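Local coordinates for amidase, hydantoinase/carbamoylase family (Burkholderia ambifaria, PDB 5TP4), which probably hydrolyses N-carbamoyl-L-amino acids to the free amino acids, as a zinc-dependent amidase of the peptidase M20 family, at residues 43-51 with 172-181; 345-355 with 403-414. One frame throughout, in Å; residues are numbered along the deposited sequence. Where two conformers were deposited one is given.

Contact 1 (43-51 with 172-181); sequences LTDDDRRGR and LGAALDACGC. With EDO (1,2-ethanediol), chain C.
L43 is the bump of this contact: its side chain enters a hollow formed by L172, A175, L176 and the two half-cystines C179 and C181. The branches divide the work. CD1 of L43 lies 3.6 Å from CD2 of L176 and close to CG of L172, while CD2 of L43 lies 3.9 Å from SG of C181. Nearer the backbone, CB of L43 meets CB of A175 at 3.9 Å. With CG anti to its own carbonyl carbon (chi1 -51°) and the chain extended beyond, the fork is carried away from the backbone into the hollow.

The disulfide side of the hollow is shaped by the end of helix 172-179. G180, with positive phi, is the C-prime residue of a Schellman motif, C181 N returning to L176 O, and this turn brings C181 back so that its SG bonds to SG of C179 at 2.1 Å. The guanidinium of R51 lies with one face against SG of C181, which sits 3.8 Å above the plane near the rim, while CD of R51 touches SG of C179. D47 holds both neighbours, because its OD2 accepts from L43 N (2.7 Å, 173°) and, in a salt bridge, from R51 NE, the two arriving from opposite faces of the carboxylate. R51 also donates to G71 O and T135 OG1. One turn into helix 45-60, CG of R48 rests against O of C179, at the end of helix 172-179.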
loop_
_atom_site.group_PDB
_atom_site.type_symbol
_atom_site.label_atom_id
_atom_site.label_comp_id
_atom_site.label_asym_id
_atom_site.label_seq_id
_atom_site.Cartn_x
_atom_site.Cartn_y
_atom_site.Cartn_z
ATOM N N LEU B 43 33.342 4.429 -5.458
ATOM C CA LEU B 43 34.364 5.300 -4.869
ATOM C C LEU B 43 34.583 5.093 -3.375
ATOM O O LEU B 43 35.261 5.911 -2.745
ATOM C CB LEU B 43 34.072 6.785 -5.155
ATOM C CG LEU B 43 33.822 7.006 -6.659
ATOM C CD1 LEU B 43 33.580 8.501 -6.966
ATOM C CD2 LEU B 43 34.964 6.483 -7.535
ATOM N N THR B 44 34.061 4.014 -2.794
ATOM C CA THR B 44 34.470 3.613 -1.468
ATOM C C THR B 44 35.797 2.872 -1.553
ATOM O O THR B 44 36.284 2.568 -2.640
ATOM C CB THR B 44 33.423 2.716 -0.810
ATOM O OG1 THR B 44 33.240 1.536 -1.607
ATOM C CG2 THR B 44 32.095 3.461 -0.651
ATOM N N ASP B 45 36.384 2.601 -0.377
ATOM C CA ASP B 45 37.630 1.834 -0.312
ATOM C C ASP B 45 37.526 0.510 -1.069
ATOM O O ASP B 45 38.443 0.145 -1.812
ATOM C CB ASP B 45 38.029 1.575 1.140
ATOM C CG ASP B 45 38.598 2.801 1.835
ATOM O OD1 ASP B 45 38.971 3.782 1.159
ATOM O OD2 ASP B 45 38.693 2.777 3.081
ATOM N N ASP B 46 36.412 -0.224 -0.915
ATOM C CA ASP B 46 36.303 -1.496 -1.633
ATOM C C ASP B 46 36.146 -1.312 -3.135
ATOM O O ASP B 46 36.653 -2.139 -3.903
ATOM C CB ASP B 46 35.159 -2.346 -1.064
ATOM C CG ASP B 46 35.577 -3.074 0.199
ATOM O OD1 ASP B 46 36.791 -3.406 0.311
ATOM O OD2 ASP B 46 34.715 -3.309 1.082
ATOM N N ASP B 47 35.477 -0.236 -3.591
ATOM C CA ASP B 47 35.515 0.074 -5.025
ATOM C C ASP B 47 36.945 0.341 -5.486
ATOM O O ASP B 47 37.387 -0.198 -6.507
ATOM C CB ASP B 47 34.609 1.275 -5.336
ATOM C CG ASP B 47 34.388 1.501 -6.846
ATOM O OD1 ASP B 47 34.225 0.528 -7.620
ATOM O OD2 ASP B 47 34.343 2.702 -7.262
ATOM N N ARG B 48 37.712 1.122 -4.710
ATOM C CA ARG B 48 39.098 1.370 -5.086
ATOM C C ARG B 48 39.896 0.069 -5.142
ATOM O O ARG B 48 40.733 -0.113 -6.035
ATOM C CB ARG B 48 39.718 2.372 -4.104
ATOM C CG ARG B 48 41.163 2.730 -4.375
ATOM C CD ARG B 48 42.080 2.017 -3.420
ATOM N NE ARG B 48 41.767 2.304 -2.013
ATOM C CZ ARG B 48 42.211 1.578 -0.997
ATOM N NH1 ARG B 48 42.996 0.538 -1.223
ATOM N NH2 ARG B 48 41.876 1.888 0.247
ATOM N N ARG B 49 39.652 -0.858 -4.200
ATOM C CA ARG B 49 40.398 -2.117 -4.209
ATOM C C ARG B 49 40.069 -2.933 -5.446
ATOM O O ARG B 49 40.957 -3.571 -6.023
ATOM C CB ARG B 49 40.122 -2.932 -2.923
ATOM C CG ARG B 49 40.681 -2.270 -1.665
ATOM C CD ARG B 49 40.226 -2.909 -0.355
ATOM N NE ARG B 49 40.755 -2.117 0.752
ATOM C CZ ARG B 49 40.015 -1.606 1.723
ATOM N NH1 ARG B 49 38.702 -1.849 1.736
ATOM N NH2 ARG B 49 40.582 -0.871 2.677
ATOM N N GLY B 50 38.806 -2.905 -5.886
ATOM C CA GLY B 50 38.434 -3.621 -7.104
ATOM C C GLY B 50 39.008 -2.971 -8.349
ATOM O O GLY B 50 39.511 -3.657 -9.246
ATOM N N ARG B 51 38.925 -1.642 -8.427
ATOM C CA ARG B 51 39.551 -0.909 -9.528
ATOM C C ARG B 51 41.037 -1.230 -9.606
ATOM O O ARG B 51 41.573 -1.488 -10.693
ATOM C CB ARG B 51 39.362 0.593 -9.313
ATOM C CG ARG B 51 37.956 1.118 -9.480
ATOM C CD ARG B 51 37.820 2.504 -8.756
ATOM N NE ARG B 51 36.647 3.216 -9.249
ATOM C CZ ARG B 51 36.682 4.098 -10.250
ATOM N NH1 ARG B 51 37.838 4.402 -10.834
ATOM N NH2 ARG B 51 35.565 4.673 -10.670
ATOM N N LEU B 172 30.950 13.798 -4.973
ATOM C CA LEU B 172 31.651 12.824 -5.801
ATOM C C LEU B 172 33.094 13.253 -6.048
ATOM O O LEU B 172 34.003 12.419 -6.065
ATOM C CB LEU B 172 30.898 12.609 -7.115
ATOM C CG LEU B 172 31.481 11.505 -7.993
ATOM C CD1 LEU B 172 30.373 10.575 -8.514
ATOM C CD2 LEU B 172 32.220 12.140 -9.147
ATOM N N GLY B 173 33.329 14.549 -6.264
ATOM C CA GLY B 173 34.706 15.009 -6.412
ATOM C C GLY B 173 35.551 14.706 -5.186
ATOM O O GLY B 173 36.680 14.217 -5.295
ATOM N N ALA B 174 35.020 15.008 -4.000
ATOM C CA ALA B 174 35.724 14.642 -2.774
ATOM C C ALA B 174 35.964 13.139 -2.710
ATOM O O ALA B 174 37.032 12.690 -2.274
ATOM C CB ALA B 174 34.929 15.106 -1.551
ATOM N N ALA B 175 34.982 12.340 -3.156
ATOM C CA ALA B 175 35.142 10.888 -3.100
ATOM C C ALA B 175 36.188 10.412 -4.101
ATOM O O ALA B 175 36.915 9.444 -3.833
ATOM C CB ALA B 175 33.800 10.194 -3.346
ATOM N N LEU B 176 36.256 11.055 -5.268
ATOM C CA LEU B 176 37.324 10.749 -6.221
ATOM C C LEU B 176 38.690 11.025 -5.604
ATOM O O LEU B 176 39.630 10.236 -5.776
ATOM C CB LEU B 176 37.156 11.563 -7.506
ATOM C CG LEU B 176 36.001 11.179 -8.438
ATOM C CD1 LEU B 176 35.817 12.240 -9.565
ATOM C CD2 LEU B 176 36.232 9.793 -9.040
ATOM N N ASP B 177 38.814 12.145 -4.885
ATOM C CA ASP B 177 40.082 12.486 -4.248
ATOM C C ASP B 177 40.448 11.465 -3.173
ATOM O O ASP B 177 41.616 11.078 -3.048
ATOM C CB ASP B 177 40.024 13.888 -3.651
ATOM C CG ASP B 177 39.979 14.972 -4.709
ATOM O OD1 ASP B 177 40.423 14.720 -5.848
ATOM O OD2 ASP B 177 39.501 16.077 -4.404
ATOM N N ALA B 178 39.458 11.010 -2.402
ATOM C CA ALA B 178 39.704 9.982 -1.391
ATOM C C ALA B 178 40.104 8.659 -2.031
ATOM O O ALA B 178 40.948 7.931 -1.493
ATOM C CB ALA B 178 38.460 9.796 -0.524
ATOM N N CYS B 179 39.490 8.333 -3.175
ATOM C CA CYS B 179 39.797 7.140 -3.965
ATOM C C CYS B 179 41.165 7.231 -4.631
ATOM O O CYS B 179 41.768 6.193 -4.926
ATOM C CB CYS B 179 38.696 6.954 -5.019
ATOM S SG CYS B 179 39.015 5.846 -6.466
ATOM N N GLY B 180 41.672 8.444 -4.847
ATOM C CA GLY B 180 42.870 8.634 -5.646
ATOM C C GLY B 180 42.633 8.400 -7.123
ATOM O O GLY B 180 43.565 8.045 -7.849
ATOM N N CYS B 181 41.402 8.580 -7.602
ATOM C CA CYS B 181 41.151 8.249 -8.993
ATOM C C CYS B 181 40.501 9.408 -9.745
ATOM O O CYS B 181 39.737 9.197 -10.687
ATOM C CB CYS B 181 40.332 6.966 -9.090
ATOM S SG CYS B 181 38.805 6.994 -8.177
HETATM C C1 EDO C . 38.044 -6.343 0.699
HETATM O O1 EDO C . 38.091 -5.503 1.861
HETATM C C2 EDO C . 37.426 -7.688 1.066
HETATM O O2 EDO C . 36.142 -7.433 1.630
HETATM O O HOH W 1 40.224 4.625 -1.369
#

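Contact 2 (345-355 with 403-414); sequences LVARAAEAFGY and RGTNVLLNAVLA
V407 meets V346, A350 and Y355 with both of its branches: CG1, anti to the backbone N (chi1 167°), packs on CG1 of V346 at 3.9 Å, whereas CG2 reaches A350 and the edge of the Y355 ring. The axes of the short segments 345-353 and 403-414 approach to 8.3 Å, with 124° between their N-to-C directions, more nearly antiparallel than parallel. The backbones come close at both A349/V407 and L345/A411, with a small alanine from each helix; CB of A349 lies 3.7 Å from V407 O. L345 lays CB against CB of A411 and sends CD2 to CB of A414.

Aromatic contacts follow. The Y355 ring has CB of F353 over the centre of one face; CB of R403, on the opposite face, makes a CH-pi contact 3.8 Å from the ring centroid. F353 receives CB of N406 over one face, also CH-pi, and ND2 of N410 in its plane at the edge.

Among polar contacts, N406 ND2 donates to Y355 OH at 2.9 Å and 164°, nearly in the amide plane, while its OD1 accepts from I15 N. N410 ND2 bonds back to N406 O at 3.0 Å and to L13 O; its OD1 is hydrogen-bonded to NE2 of H7, an expression-tag residue.

Helix 398-416 also packs on helix 105-121 and on F195 of strand 193-199, an arrangement of helices on a mixed beta-sheet that belongs to the zinc-binding catalytic domain of the M20 fold.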
loop_
_atom_site.group_PDB
_atom_site.type_symbol
_atom_site.label_atom_id
_atom_site.label_comp_id
_atom_site.label_asym_id
_atom_site.label_seq_id
_atom_site.Cartn_x
_atom_site.Cartn_y
_atom_site.Cartn_z
ATOM N N LEU B 345 27.298 -8.011 -35.874
ATOM C CA LEU B 345 28.541 -8.722 -35.573
ATOM C C LEU B 345 28.333 -9.713 -34.433
ATOM O O LEU B 345 28.910 -10.810 -34.428
ATOM C CB LEU B 345 29.647 -7.736 -35.192
ATOM C CG LEU B 345 30.074 -6.778 -36.315
ATOM C CD1 LEU B 345 31.150 -5.822 -35.811
ATOM C CD2 LEU B 345 30.587 -7.546 -37.550
ATOM N N VAL B 346 27.555 -9.309 -33.421
ATOM C CA VAL B 346 27.232 -10.207 -32.317
ATOM C C VAL B 346 26.515 -11.441 -32.837
ATOM O O VAL B 346 26.858 -12.582 -32.483
ATOM C CB VAL B 346 26.392 -9.464 -31.262
ATOM C CG1 VAL B 346 25.896 -10.431 -30.172
ATOM C CG2 VAL B 346 27.228 -8.372 -30.622
ATOM N N ALA B 347 25.502 -11.228 -33.677
ATOM C CA ALA B 347 24.747 -12.335 -34.247
ATOM C C ALA B 347 25.656 -13.253 -35.051
ATOM O O ALA B 347 25.592 -14.477 -34.922
ATOM C CB ALA B 347 23.609 -11.790 -35.123
ATOM N N ARG B 348 26.518 -12.673 -35.894
ATOM C CA ARG B 348 27.347 -13.510 -36.748
ATOM C C ARG B 348 28.313 -14.341 -35.915
ATOM O O ARG B 348 28.600 -15.494 -36.264
ATOM C CB ARG B 348 28.124 -12.666 -37.771
ATOM C CG ARG B 348 27.275 -11.943 -38.800
ATOM C CD ARG B 348 28.191 -11.113 -39.757
ATOM N NE ARG B 348 27.430 -10.533 -40.863
ATOM C CZ ARG B 348 27.211 -11.161 -42.020
ATOM N NH1 ARG B 348 27.713 -12.385 -42.242
ATOM N NH2 ARG B 348 26.495 -10.570 -42.963
ATOM N N ALA B 349 28.845 -13.771 -34.825
ATOM C CA ALA B 349 29.749 -14.546 -33.982
ATOM C C ALA B 349 29.003 -15.696 -33.331
ATOM O O ALA B 349 29.504 -16.837 -33.297
ATOM C CB ALA B 349 30.410 -13.655 -32.929
ATOM N N ALA B 350 27.793 -15.423 -32.827
ATOM C CA ALA B 350 27.007 -16.507 -32.242
ATOM C C ALA B 350 26.733 -17.590 -33.275
ATOM O O ALA B 350 26.831 -18.792 -32.984
ATOM C CB ALA B 350 25.686 -15.981 -31.676
ATOM N N GLU B 351 26.380 -17.187 -34.493
ATOM C CA GLU B 351 26.046 -18.193 -35.496
ATOM C C GLU B 351 27.273 -18.992 -35.901
ATOM O O GLU B 351 27.175 -20.207 -36.127
ATOM C CB GLU B 351 25.400 -17.532 -36.720
ATOM C CG GLU B 351 24.045 -16.928 -36.367
ATOM C CD GLU B 351 23.384 -16.219 -37.536
ATOM O OE1 GLU B 351 23.722 -16.546 -38.694
ATOM O OE2 GLU B 351 22.524 -15.342 -37.287
ATOM N N ALA B 352 28.436 -18.337 -36.000
ATOM C CA ALA B 352 29.639 -19.054 -36.427
ATOM C C ALA B 352 29.992 -20.183 -35.454
ATOM O O ALA B 352 30.480 -21.239 -35.871
ATOM C CB ALA B 352 30.820 -18.094 -36.555
ATOM N N PHE B 353 29.806 -19.950 -34.152
ATOM C CA PHE B 353 30.059 -20.946 -33.118
ATOM C C PHE B 353 28.925 -21.955 -32.979
ATOM O O PHE B 353 29.086 -22.985 -32.286
ATOM C CB PHE B 353 30.264 -20.239 -31.776
ATOM C CG PHE B 353 31.656 -19.761 -31.543
ATOM C CD1 PHE B 353 32.625 -20.637 -31.104
ATOM C CD2 PHE B 353 31.990 -18.433 -31.749
ATOM C CE1 PHE B 353 33.914 -20.194 -30.871
ATOM C CE2 PHE B 353 33.283 -17.976 -31.522
ATOM C CZ PHE B 353 34.257 -18.862 -31.083
ATOM N N GLY B 354 27.785 -21.716 -33.625
ATOM C CA GLY B 354 26.680 -22.632 -33.434
ATOM C C GLY B 354 26.004 -22.488 -32.086
ATOM O O GLY B 354 25.276 -23.392 -31.677
ATOM N N TYR B 355 26.220 -21.371 -31.386
ATOM C CA TYR B 355 25.557 -21.164 -30.102
ATOM C C TYR B 355 24.092 -20.810 -30.307
ATOM O O TYR B 355 23.744 -20.111 -31.264
ATOM C CB TYR B 355 26.233 -20.049 -29.326
ATOM C CG TYR B 355 27.670 -20.277 -28.970
ATOM C CD1 TYR B 355 28.188 -21.565 -28.763
ATOM C CD2 TYR B 355 28.517 -19.184 -28.802
ATOM C CE1 TYR B 355 29.528 -21.730 -28.396
ATOM C CE2 TYR B 355 29.854 -19.344 -28.444
ATOM C CZ TYR B 355 30.351 -20.613 -28.255
ATOM O OH TYR B 355 31.677 -20.758 -27.900
ATOM N N ARG B 403 31.033 -18.852 -23.261
ATOM C CA ARG B 403 30.535 -18.699 -24.630
ATOM C C ARG B 403 30.134 -17.260 -24.944
ATOM O O ARG B 403 30.382 -16.777 -26.051
ATOM C CB ARG B 403 29.380 -19.666 -24.868
ATOM C CG ARG B 403 29.876 -21.142 -24.918
ATOM C CD ARG B 403 28.779 -22.126 -25.085
ATOM N NE ARG B 403 27.966 -22.205 -23.884
ATOM C CZ ARG B 403 26.983 -23.077 -23.700
ATOM N NH1 ARG B 403 26.682 -23.961 -24.654
ATOM N NH2 ARG B 403 26.300 -23.055 -22.556
ATOM N N GLY B 404 29.556 -16.537 -23.981
ATOM C CA GLY B 404 29.297 -15.126 -24.210
ATOM C C GLY B 404 30.567 -14.348 -24.518
ATOM O O GLY B 404 30.562 -13.431 -25.350
ATOM N N THR B 405 31.674 -14.696 -23.844
ATOM C CA THR B 405 32.935 -14.006 -24.090
ATOM C C THR B 405 33.555 -14.413 -25.428
ATOM O O THR B 405 34.201 -13.582 -26.082
ATOM C CB THR B 405 33.893 -14.244 -22.935
ATOM O OG1 THR B 405 33.193 -13.996 -21.714
ATOM C CG2 THR B 405 35.099 -13.292 -22.976
ATOM N N ASN B 406 33.376 -15.664 -25.855
ATOM C CA ASN B 406 33.763 -16.038 -27.219
ATOM C C ASN B 406 33.048 -15.176 -28.249
ATOM O O ASN B 406 33.649 -14.765 -29.253
ATOM C CB ASN B 406 33.473 -17.509 -27.481
ATOM C CG ASN B 406 34.456 -18.420 -26.777
ATOM O OD1 ASN B 406 35.569 -18.004 -26.420
ATOM N ND2 ASN B 406 34.069 -19.686 -26.604
ATOM N N VAL B 407 31.757 -14.899 -28.024
ATOM C CA VAL B 407 31.016 -14.044 -28.951
ATOM C C VAL B 407 31.539 -12.618 -28.882
ATOM O O VAL B 407 31.765 -11.970 -29.916
ATOM C CB VAL B 407 29.507 -14.108 -28.651
ATOM C CG1 VAL B 407 28.767 -12.984 -29.399
ATOM C CG2 VAL B 407 28.954 -15.482 -29.075
ATOM N N LEU B 408 31.747 -12.103 -27.665
ATOM C CA LEU B 408 32.294 -10.756 -27.509
ATOM C C LEU B 408 33.628 -10.634 -28.221
ATOM O O LEU B 408 33.877 -9.673 -28.958
ATOM C CB LEU B 408 32.462 -10.431 -26.027
ATOM C CG LEU B 408 33.080 -9.046 -25.707
ATOM C CD1 LEU B 408 32.068 -7.949 -26.150
ATOM C CD2 LEU B 408 33.401 -8.942 -24.225
ATOM N N LEU B 409 34.498 -11.618 -28.013
ATOM C CA LEU B 409 35.827 -11.585 -28.610
ATOM C C LEU B 409 35.742 -11.482 -30.116
ATOM O O LEU B 409 36.489 -10.721 -30.744
ATOM C CB LEU B 409 36.581 -12.864 -28.226
ATOM C CG LEU B 409 37.837 -13.221 -29.016
ATOM C CD1 LEU B 409 38.984 -12.229 -28.696
ATOM C CD2 LEU B 409 38.256 -14.659 -28.648
ATOM N N ASN B 410 34.884 -12.298 -30.728
ATOM C CA ASN B 410 34.918 -12.365 -32.177
ATOM C C ASN B 410 34.153 -11.213 -32.809
ATOM O O ASN B 410 34.499 -10.794 -33.920
ATOM C CB ASN B 410 34.400 -13.721 -32.653
ATOM C CG ASN B 410 35.469 -14.783 -32.568
ATOM O OD1 ASN B 410 36.239 -14.953 -33.506
ATOM N ND2 ASN B 410 35.574 -15.465 -31.400
ATOM N N ALA B 411 33.144 -10.683 -32.130
ATOM C CA ALA B 411 32.525 -9.455 -32.636
ATOM C C ALA B 411 33.494 -8.280 -32.543
ATOM O O ALA B 411 33.603 -7.482 -33.490
ATOM C CB ALA B 411 31.242 -9.134 -31.875
ATOM N N VAL B 412 34.229 -8.168 -31.424
ATOM C CA VAL B 412 35.193 -7.078 -31.287
ATOM C C VAL B 412 36.300 -7.200 -32.326
ATOM O O VAL B 412 36.709 -6.199 -32.929
ATOM C CB VAL B 412 35.754 -7.032 -29.850
ATOM C CG1 VAL B 412 37.079 -6.194 -29.766
ATOM C CG2 VAL B 412 34.670 -6.520 -28.862
ATOM N N LEU B 413 36.813 -8.427 -32.562
ATOM C CA LEU B 413 37.865 -8.603 -33.565
ATOM C C LEU B 413 37.373 -8.272 -34.962
ATOM O O LEU B 413 38.111 -7.694 -35.769
ATOM C CB LEU B 413 38.395 -10.033 -33.545
ATOM C CG LEU B 413 39.341 -10.347 -32.402
ATOM C CD1 LEU B 413 40.012 -11.689 -32.635
ATOM C CD2 LEU B 413 40.395 -9.259 -32.235
ATOM N N ALA B 414 36.134 -8.655 -35.285
ATOM C CA ALA B 414 35.603 -8.284 -36.588
ATOM C C ALA B 414 35.561 -6.768 -36.731
ATOM O O ALA B 414 35.947 -6.224 -37.770
ATOM C CB ALA B 414 34.210 -8.896 -36.789
#

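In the fold
Contacts 1 and 2 are separate, with centres 34 Å apart and nearest atoms about 17 Å apart; contact 1 closes along the chain before contact 2 opens. Their centres lie 22 and 21 Å from the centre of the chain. They differ in distance from the zinc site, in which H92 and H198 bind metal. R51 of contact 1 is the closer, its side chain about 8 Å from that of H92 and about 9 Å from that of E137, and its bond to T135 reaches the loop that leads to E137. In contact 2 the side chain of V346 stays about 11 Å from that of H198. Neither contact supplies a zinc ligand.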